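Local coordinates for protein Alp7A (Bacillus subtilis, PDB 5EC0) that is an actin-like, nucleotide-binding protein of the bacterial cytoskeleton that probably polymerises into filaments to segregate plasmid DNA, at residues A[241-255]-A[291-303]. Sequence-based numbering, arbitrary orientation.
Sequences APFLAHLEKLRKEKL and LTDIIKKSLKEYT
Helix 243-254 runs roughly antiparallel to helix 292-303, their axes 11.0 Å apart at closest and at 144°, with the CA atoms of His246, Leu250 and Lys254 nearest those of Tyr302, Ser298 and Ile294. An aromatic cluster fills one end. Phe243 turns its edge to one face of the Tyr302 ring, with CD1 3.5 Å from Tyr302 CE2, while Leu299 CD2 lies in the plane of the Phe243 ring, at its edge. The imidazole of His246 lies with one face against Tyr302 CB, a CH-pi contact 3.8 Å from CB to the ring centroid. With its CG anti to the backbone N (chi1 -178°), His246 reaches across to the opposite helix, where its NE2 donates to Ser298 O in a bent bond (3.1 Å, 136°) from above the carbonyl plane and is also hydrogen-bonded to Ser298 OG at 3.0 Å. That carbonyl thus accepts a second bond besides the helical one from Tyr302 N, on its other face. Leu250 CD2 packs on Ser298 CB, and at the far end Leu255 CD2 touches Leu291 CD2 and Ile294 CG2. Within this actin-family C-terminal domain, Phe243 also touches ADP and, like Tyr302, Val330 of helix 328-333; helix 262-272 covers Leu247 and Ile295, and helix 335-346 packs against Leu299.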
ATOM      1  N   ALA A 241      -6.362  -3.863  16.433  1.00 84.69           N
ATOM      2  CA  ALA A 241      -7.810  -3.771  16.699  1.00 75.86           C
ATOM      3  C   ALA A 241      -8.406  -2.936  15.557  1.00 65.26           C
ATOM      4  O   ALA A 241      -8.706  -1.753  15.729  1.00 63.32           O
ATOM      5  CB  ALA A 241      -8.094  -3.134  18.056  1.00 72.76           C
ATOM      6  N   PRO A 242      -8.572  -3.563  14.383  1.00 56.01           N
ATOM      7  CA  PRO A 242      -8.540  -2.866  13.090  1.00 48.52           C
ATOM      8  C   PRO A 242      -9.706  -1.943  12.764  1.00 46.76           C
ATOM      9  O   PRO A 242     -10.808  -2.052  13.312  1.00 51.70           O
ATOM     10  CB  PRO A 242      -8.513  -4.020  12.087  1.00 47.33           C
ATOM     11  CG  PRO A 242      -9.287  -5.100  12.759  1.00 46.64           C
ATOM     12  CD  PRO A 242      -8.937  -4.984  14.227  1.00 51.34           C
ATOM     13  N   PHE A 243      -9.430  -1.043  11.829  1.00 37.97           N
ATOM     14  CA  PHE A 243     -10.413  -0.121  11.278  1.00 40.21           C
ATOM     15  C   PHE A 243     -11.580  -0.829  10.580  1.00 40.78           C
ATOM     16  O   PHE A 243     -12.733  -0.395  10.679  1.00 40.12           O
ATOM     17  CB  PHE A 243      -9.713   0.818  10.295  1.00 36.56           C
ATOM     18  CG  PHE A 243     -10.625   1.784   9.617  1.00 30.67           C
ATOM     19  CD1 PHE A 243     -11.254   2.787  10.337  1.00 33.93           C
ATOM     20  CD2 PHE A 243     -10.825   1.717   8.250  1.00 30.77           C
ATOM     21  CE1 PHE A 243     -12.084   3.691   9.702  1.00 40.92           C
ATOM     22  CE2 PHE A 243     -11.648   2.621   7.610  1.00 46.73           C
ATOM     23  CZ  PHE A 243     -12.279   3.614   8.337  1.00 40.15           C
ATOM     24  N   LEU A 244     -11.279  -1.914   9.872  1.00 39.90           N
ATOM     25  CA  LEU A 244     -12.315  -2.648   9.153  1.00 46.95           C
ATOM     26  C   LEU A 244     -13.342  -3.262  10.106  1.00 48.41           C
ATOM     27  O   LEU A 244     -14.534  -3.321   9.792  1.00 44.32           O
ATOM     28  CB  LEU A 244     -11.695  -3.732   8.275  1.00 50.76           C
ATOM     29  CG  LEU A 244     -11.008  -3.167   7.033  1.00 55.55           C
ATOM     30  CD1 LEU A 244     -10.230  -4.242   6.321  1.00 60.68           C
ATOM     31  CD2 LEU A 244     -12.036  -2.545   6.102  1.00 57.02           C
ATOM     32  N   ALA A 245     -12.883  -3.708  11.271  1.00 48.85           N
ATOM     33  CA  ALA A 245     -13.799  -4.268  12.254  1.00 49.80           C
ATOM     34  C   ALA A 245     -14.692  -3.157  12.775  1.00 50.57           C
ATOM     35  O   ALA A 245     -15.865  -3.373  13.084  1.00 50.23           O
ATOM     36  CB  ALA A 245     -13.045  -4.936  13.388  1.00 40.78           C
ATOM     37  N   HIS A 246     -14.136  -1.953  12.846  1.00 49.90           N
ATOM     38  CA  HIS A 246     -14.890  -0.810  13.344  1.00 50.68           C
ATOM     39  C   HIS A 246     -15.979  -0.428  12.337  1.00 49.08           C
ATOM     40  O   HIS A 246     -17.079  -0.037  12.719  1.00 45.94           O
ATOM     41  CB  HIS A 246     -13.957   0.366  13.623  1.00 42.85           C
ATOM     42  CG  HIS A 246     -14.649   1.572  14.173  1.00 36.47           C
ATOM     43  ND1 HIS A 246     -14.702   1.850  15.521  1.00 45.92           N
ATOM     44  CD2 HIS A 246     -15.312   2.577  13.554  1.00 36.16           C
ATOM     45  CE1 HIS A 246     -15.369   2.976  15.712  1.00 37.62           C
ATOM     46  NE2 HIS A 246     -15.751   3.435  14.535  1.00 37.86           N
ATOM     47  N   LEU A 247     -15.674  -0.566  11.052  1.00 37.63           N
ATOM     48  CA  LEU A 247     -16.645  -0.272  10.013  1.00 38.24           C
ATOM     49  C   LEU A 247     -17.759  -1.326   9.959  1.00 44.13           C
ATOM     50  O   LEU A 247     -18.932  -0.997   9.795  1.00 45.00           O
ATOM     51  CB  LEU A 247     -15.958  -0.167   8.645  1.00 37.22           C
ATOM     52  CG  LEU A 247     -15.120   1.090   8.365  1.00 38.41           C
ATOM     53  CD1 LEU A 247     -14.915   1.287   6.855  1.00 38.71           C
ATOM     54  CD2 LEU A 247     -15.755   2.322   8.987  1.00 36.69           C
ATOM     55  N   GLU A 248     -17.395  -2.593  10.102  1.00 44.21           N
ATOM     56  CA  GLU A 248     -18.368  -3.660   9.952  1.00 48.03           C
ATOM     57  C   GLU A 248     -19.286  -3.671  11.166  1.00 50.82           C
ATOM     58  O   GLU A 248     -20.450  -4.066  11.072  1.00 56.27           O
ATOM     59  CB  GLU A 248     -17.661  -5.012   9.747  1.00 44.60           C
ATOM     60  CG  GLU A 248     -18.540  -6.263   9.857  1.00 53.27           C
ATOM     61  CD  GLU A 248     -19.455  -6.499   8.651  1.00 63.14           C
ATOM     62  OE1 GLU A 248     -19.563  -5.608   7.778  1.00 65.95           O
ATOM     63  OE2 GLU A 248     -20.077  -7.586   8.584  1.00 61.53           O
ATOM     64  N   LYS A 249     -18.780  -3.213  12.305  1.00 46.89           N
ATOM     65  CA  LYS A 249     -19.639  -3.092  13.476  1.00 47.15           C
ATOM     66  C   LYS A 249     -20.590  -1.923  13.269  1.00 47.14           C
ATOM     67  O   LYS A 249     -21.767  -1.991  13.633  1.00 48.43           O
ATOM     68  CB  LYS A 249     -18.823  -2.909  14.747  1.00 45.68           C
ATOM     69  CG  LYS A 249     -19.653  -2.810  16.003  1.00 51.70           C
ATOM     70  CD  LYS A 249     -18.760  -2.788  17.237  1.00 58.80           C
ATOM     71  CE  LYS A 249     -19.559  -2.970  18.525  1.00 67.51           C
ATOM     72  NZ  LYS A 249     -20.448  -1.809  18.855  1.00 71.00           N
ATOM     73  N   LEU A 250     -20.071  -0.860  12.663  1.00 45.96           N
ATOM     74  CA  LEU A 250     -20.872   0.312  12.327  1.00 49.39           C
ATOM     75  C   LEU A 250     -21.954  -0.039  11.313  1.00 49.71           C
ATOM     76  O   LEU A 250     -23.110   0.396  11.433  1.00 50.40           O
ATOM     77  CB  LEU A 250     -19.994   1.429  11.764  1.00 47.72           C
ATOM     78  CG  LEU A 250     -20.790   2.630  11.245  1.00 42.39           C
ATOM     79  CD1 LEU A 250     -21.536   3.291  12.391  1.00 43.07           C
ATOM     80  CD2 LEU A 250     -19.874   3.606  10.543  1.00 40.90           C
ATOM     81  N   ARG A 251     -21.572  -0.824  10.310  1.00 48.20           N
ATOM     82  CA  ARG A 251     -22.510  -1.229   9.274  1.00 47.05           C
ATOM     83  C   ARG A 251     -23.650  -2.040   9.881  1.00 49.71           C
ATOM     84  O   ARG A 251     -24.817  -1.710   9.685  1.00 51.29           O
ATOM     85  CB  ARG A 251     -21.813  -2.034   8.172  1.00 47.30           C
ATOM     86  CG  ARG A 251     -22.742  -2.380   6.999  1.00 48.80           C
ATOM     87  CD  ARG A 251     -22.043  -3.217   5.936  1.00 56.15           C
ATOM     88  NE  ARG A 251     -21.707  -4.543   6.441  1.00 59.15           N
ATOM     89  CZ  ARG A 251     -22.556  -5.568   6.475  1.00 64.20           C
ATOM     90  NH1 ARG A 251     -23.799  -5.425   6.029  1.00 60.83           N
ATOM     91  NH2 ARG A 251     -22.162  -6.736   6.959  1.00 68.37           N
ATOM     92  N   LYS A 252     -23.313  -3.080  10.635  1.00 53.59           N
ATOM     93  CA  LYS A 252     -24.331  -3.998  11.142  1.00 57.52           C
ATOM     94  C   LYS A 252     -25.217  -3.344  12.202  1.00 63.99           C
ATOM     95  O   LYS A 252     -26.348  -3.780  12.426  1.00 62.83           O
ATOM     96  CB  LYS A 252     -23.685  -5.274  11.701  1.00 55.43           C
ATOM     97  CG  LYS A 252     -23.148  -6.226  10.627  1.00 59.85           C
ATOM     98  CD  LYS A 252     -22.707  -7.562  11.217  1.00 64.67           C
ATOM     99  CE  LYS A 252     -21.322  -7.456  11.849  1.00 70.20           C
ATOM    100  NZ  LYS A 252     -20.792  -8.784  12.280  1.00 72.87           N
ATOM    101  N   GLU A 253     -24.714  -2.294  12.845  1.00 62.70           N
ATOM    102  CA  GLU A 253     -25.480  -1.639  13.900  1.00 66.45           C
ATOM    103  C   GLU A 253     -26.308  -0.460  13.402  1.00 68.18           C
ATOM    104  O   GLU A 253     -27.459  -0.297  13.809  1.00 72.96           O
ATOM    105  CB  GLU A 253     -24.552  -1.175  15.026  1.00 63.45           C
ATOM    106  CG  GLU A 253     -24.074  -2.305  15.929  1.00 64.70           C
ATOM    107  CD  GLU A 253     -23.150  -1.819  17.027  1.00 63.69           C
ATOM    108  OE1 GLU A 253     -22.589  -0.711  16.883  1.00 64.75           O
ATOM    109  OE2 GLU A 253     -22.985  -2.544  18.035  1.00 63.25           O
ATOM    110  N   LYS A 254     -25.745   0.353  12.512  1.00 63.42           N
ATOM    111  CA  LYS A 254     -26.389   1.619  12.171  1.00 63.67           C
ATOM    112  C   LYS A 254     -26.728   1.829  10.689  1.00 65.10           C
ATOM    113  O   LYS A 254     -27.454   2.768  10.347  1.00 52.54           O
ATOM    114  CB  LYS A 254     -25.504   2.775  12.655  1.00 63.20           C
ATOM    115  CG  LYS A 254     -25.277   2.767  14.158  1.00 69.26           C
ATOM    116  CD  LYS A 254     -25.052   4.166  14.711  1.00 73.00           C
ATOM    117  CE  LYS A 254     -25.117   4.158  16.231  1.00 77.37           C
ATOM    118  NZ  LYS A 254     -24.289   3.061  16.806  1.00 80.29           N
ATOM    119  N   LEU A 255     -26.222   0.962   9.810  1.00 60.43           N
ATOM    120  CA  LEU A 255     -26.334   1.207   8.370  1.00 54.77           C
ATOM    121  C   LEU A 255     -26.701  -0.018   7.526  1.00 53.18           C
ATOM    122  O   LEU A 255     -26.474  -0.020   6.323  1.00 53.10           O
ATOM    123  CB  LEU A 255     -25.017   1.792   7.846  1.00 53.54           C
ATOM    124  CG  LEU A 255     -24.589   3.175   8.343  1.00 47.23           C
ATOM    125  CD1 LEU A 255     -23.265   3.545   7.720  1.00 44.96           C
ATOM    126  CD2 LEU A 255     -25.641   4.229   8.017  1.00 48.60           C
ATOM    127  N   LEU A 291     -25.950  10.513   5.049  1.00 55.95           N
ATOM    128  CA  LEU A 291     -25.374   9.645   6.065  1.00 52.25           C
ATOM    129  C   LEU A 291     -24.248  10.348   6.819  1.00 50.64           C
ATOM    130  O   LEU A 291     -23.554   9.714   7.599  1.00 44.58           O
ATOM    131  CB  LEU A 291     -24.846   8.352   5.429  1.00 48.89           C
ATOM    132  CG  LEU A 291     -25.865   7.420   4.771  1.00 49.36           C
ATOM    133  CD1 LEU A 291     -25.189   6.182   4.194  1.00 48.66           C
ATOM    134  CD2 LEU A 291     -26.927   7.020   5.762  1.00 52.46           C
ATOM    135  N   THR A 292     -24.084  11.650   6.586  1.00 46.23           N
ATOM    136  CA  THR A 292     -22.926  12.405   7.078  1.00 51.74           C
ATOM    137  C   THR A 292     -22.716  12.345   8.585  1.00 50.94           C
ATOM    138  O   THR A 292     -21.615  12.039   9.045  1.00 57.12           O
ATOM    139  CB  THR A 292     -23.011  13.898   6.697  1.00 52.19           C
ATOM    140  OG1 THR A 292     -23.296  14.033   5.296  1.00 59.02           O
ATOM    141  CG2 THR A 292     -21.696  14.600   7.024  1.00 47.12           C
ATOM    142  N   ASP A 293     -23.758  12.664   9.343  1.00 48.04           N
ATOM    143  CA  ASP A 293     -23.669  12.691  10.804  1.00 51.03           C
ATOM    144  C   ASP A 293     -23.239  11.343  11.374  1.00 51.20           C
ATOM    145  O   ASP A 293     -22.384  11.279  12.263  1.00 44.56           O
ATOM    146  CB  ASP A 293     -25.012  13.095  11.437  1.00 52.09           C
ATOM    147  CG  ASP A 293     -25.311  14.578  11.307  1.00 52.40           C
ATOM    148  OD1 ASP A 293     -24.378  15.372  11.029  1.00 50.72           O
ATOM    149  OD2 ASP A 293     -26.495  14.949  11.504  1.00 54.75           O
ATOM    150  N   ILE A 294     -23.839  10.273  10.862  1.00 45.23           N
ATOM    151  CA  ILE A 294     -23.585   8.940  11.384  1.00 44.74           C
ATOM    152  C   ILE A 294     -22.127   8.570  11.176  1.00 49.43           C
ATOM    153  O   ILE A 294     -21.476   7.981  12.044  1.00 48.47           O
ATOM    154  CB  ILE A 294     -24.498   7.895  10.715  1.00 51.63           C
ATOM    155  CG1 ILE A 294     -25.948   8.099  11.176  1.00 51.33           C
ATOM    156  CG2 ILE A 294     -24.010   6.469  11.006  1.00 47.94           C
ATOM    157  CD1 ILE A 294     -26.895   7.054  10.676  1.00 51.20           C
ATOM    158  N   ILE A 295     -21.607   8.956  10.023  1.00 43.51           N
ATOM    159  CA  ILE A 295     -20.280   8.548   9.645  1.00 41.85           C
ATOM    160  C   ILE A 295     -19.183   9.375  10.342  1.00 40.40           C
ATOM    161  O   ILE A 295     -18.272   8.800  10.930  1.00 39.81           O
ATOM    162  CB  ILE A 295     -20.136   8.611   8.131  1.00 44.47           C
ATOM    163  CG1 ILE A 295     -21.072   7.563   7.506  1.00 47.50           C
ATOM    164  CG2 ILE A 295     -18.702   8.368   7.733  1.00 37.33           C
ATOM    165  CD1 ILE A 295     -21.011   7.467   6.016  1.00 40.94           C
ATOM    166  N   LYS A 296     -19.273  10.703  10.306  1.00 40.16           N
ATOM    167  CA  LYS A 296     -18.240  11.527  10.945  1.00 41.52           C
ATOM    168  C   LYS A 296     -18.170  11.231  12.438  1.00 40.56           C
ATOM    169  O   LYS A 296     -17.096  11.258  13.031  1.00 47.10           O
ATOM    170  CB  LYS A 296     -18.477  13.023  10.709  1.00 38.57           C
ATOM    171  CG  LYS A 296     -18.481  13.401   9.241  1.00 40.24           C
ATOM    172  CD  LYS A 296     -18.042  14.829   8.986  1.00 46.50           C
ATOM    173  CE  LYS A 296     -17.962  15.095   7.480  1.00 55.23           C
ATOM    174  NZ  LYS A 296     -17.213  16.333   7.113  1.00 57.46           N
ATOM    175  N   LYS A 297     -19.316  10.924  13.032  1.00 42.29           N
ATOM    176  CA  LYS A 297     -19.375  10.578  14.447  1.00 40.47           C
ATOM    177  C   LYS A 297     -18.618   9.276  14.707  1.00 48.86           C
ATOM    178  O   LYS A 297     -17.791   9.207  15.622  1.00 44.58           O
ATOM    179  CB  LYS A 297     -20.822  10.464  14.912  1.00 42.71           C
ATOM    180  CG  LYS A 297     -20.995  10.102  16.377  1.00 47.97           C
ATOM    181  CD  LYS A 297     -22.454  10.224  16.787  1.00 46.57           C
ATOM    182  CE  LYS A 297     -22.726   9.549  18.120  1.00 52.63           C
ATOM    183  NZ  LYS A 297     -24.156   9.703  18.523  1.00 57.38           N
ATOM    184  N   SER A 298     -18.881   8.257  13.893  1.00 40.61           N
ATOM    185  CA  SER A 298     -18.171   6.989  14.023  1.00 45.46           C
ATOM    186  C   SER A 298     -16.663   7.128  13.775  1.00 45.35           C
ATOM    187  O   SER A 298     -15.846   6.495  14.453  1.00 40.36           O
ATOM    188  CB  SER A 298     -18.746   5.955  13.064  1.00 51.43           C
ATOM    189  OG  SER A 298     -18.155   4.692  13.299  1.00 58.74           O
ATOM    190  N   LEU A 299     -16.295   7.953  12.801  1.00 40.09           N
ATOM    191  CA  LEU A 299     -14.889   8.157  12.497  1.00 33.71           C
ATOM    192  C   LEU A 299     -14.187   8.899  13.633  1.00 38.84           C
ATOM    193  O   LEU A 299     -13.004   8.675  13.885  1.00 43.22           O
ATOM    194  CB  LEU A 299     -14.721   8.920  11.189  1.00 33.06           C
ATOM    195  CG  LEU A 299     -15.092   8.142   9.923  1.00 41.46           C
ATOM    196  CD1 LEU A 299     -14.683   8.918   8.663  1.00 39.41           C
ATOM    197  CD2 LEU A 299     -14.463   6.746   9.933  1.00 37.93           C
ATOM    198  N   LYS A 300     -14.912   9.783  14.308  1.00 35.00           N
ATOM    199  CA  LYS A 300     -14.313  10.551  15.392  1.00 44.83           C
ATOM    200  C   LYS A 300     -14.016   9.628  16.563  1.00 45.56           C
ATOM    201  O   LYS A 300     -12.946   9.726  17.168  1.00 47.19           O
ATOM    202  CB  LYS A 300     -15.213  11.702  15.832  1.00 42.13           C
ATOM    203  CG  LYS A 300     -14.483  12.764  16.666  1.00 43.32           C
ATOM    204  CD  LYS A 300     -15.458  13.741  17.305  1.00 44.58           C
ATOM    205  CE  LYS A 300     -14.771  14.641  18.321  1.00 48.49           C
ATOM    206  NZ  LYS A 300     -15.786  15.473  19.021  1.00 58.03           N
ATOM    207  N   GLU A 301     -14.960   8.734  16.869  1.00 37.11           N
ATOM    208  CA  GLU A 301     -14.750   7.679  17.873  1.00 45.07           C
ATOM    209  C   GLU A 301     -13.461   6.910  17.616  1.00 42.95           C
ATOM    210  O   GLU A 301     -12.610   6.792  18.503  1.00 40.95           O
ATOM    211  CB  GLU A 301     -15.908   6.670  17.897  1.00 42.74           C
ATOM    212  CG  GLU A 301     -17.258   7.201  18.328  1.00 60.64           C
ATOM    213  CD  GLU A 301     -18.361   6.174  18.123  1.00 68.47           C
ATOM    214  OE1 GLU A 301     -18.050   4.958  18.132  1.00 71.37           O
ATOM    215  OE2 GLU A 301     -19.525   6.584  17.926  1.00 67.18           O
ATOM    216  N   TYR A 302     -13.342   6.378  16.399  1.00 35.15           N
ATOM    217  CA  TYR A 302     -12.182   5.596  16.008  1.00 37.92           C
ATOM    218  C   TYR A 302     -10.898   6.416  16.146  1.00 35.62           C
ATOM    219  O   TYR A 302      -9.903   5.941  16.684  1.00 42.24           O
ATOM    220  CB  TYR A 302     -12.337   5.076  14.565  1.00 39.96           C
ATOM    221  CG  TYR A 302     -11.202   4.166  14.145  1.00 39.81           C
ATOM    222  CD1 TYR A 302     -11.147   2.843  14.586  1.00 35.66           C
ATOM    223  CD2 TYR A 302     -10.172   4.634  13.325  1.00 39.23           C
ATOM    224  CE1 TYR A 302     -10.094   2.001  14.214  1.00 32.21           C
ATOM    225  CE2 TYR A 302      -9.118   3.807  12.951  1.00 35.17           C
ATOM    226  CZ  TYR A 302      -9.085   2.489  13.405  1.00 33.63           C
ATOM    227  OH  TYR A 302      -8.054   1.654  13.053  1.00 30.97           O
ATOM    228  N   THR A 303     -10.935   7.654  15.671  1.00 38.10           N
ATOM    229  CA  THR A 303      -9.778   8.545  15.729  1.00 33.47           C
ATOM    230  C   THR A 303      -9.333   8.786  17.180  1.00 39.68           C
ATOM    231  O   THR A 303      -8.136   8.817  17.481  1.00 38.00           O
ATOM    232  CB  THR A 303     -10.093   9.886  15.024  1.00 31.37           C
ATOM    233  OG1 THR A 303     -10.409   9.632  13.648  1.00 33.02           O
ATOM    234  CG2 THR A 303      -8.909  10.846  15.089  1.00 30.88           C
TER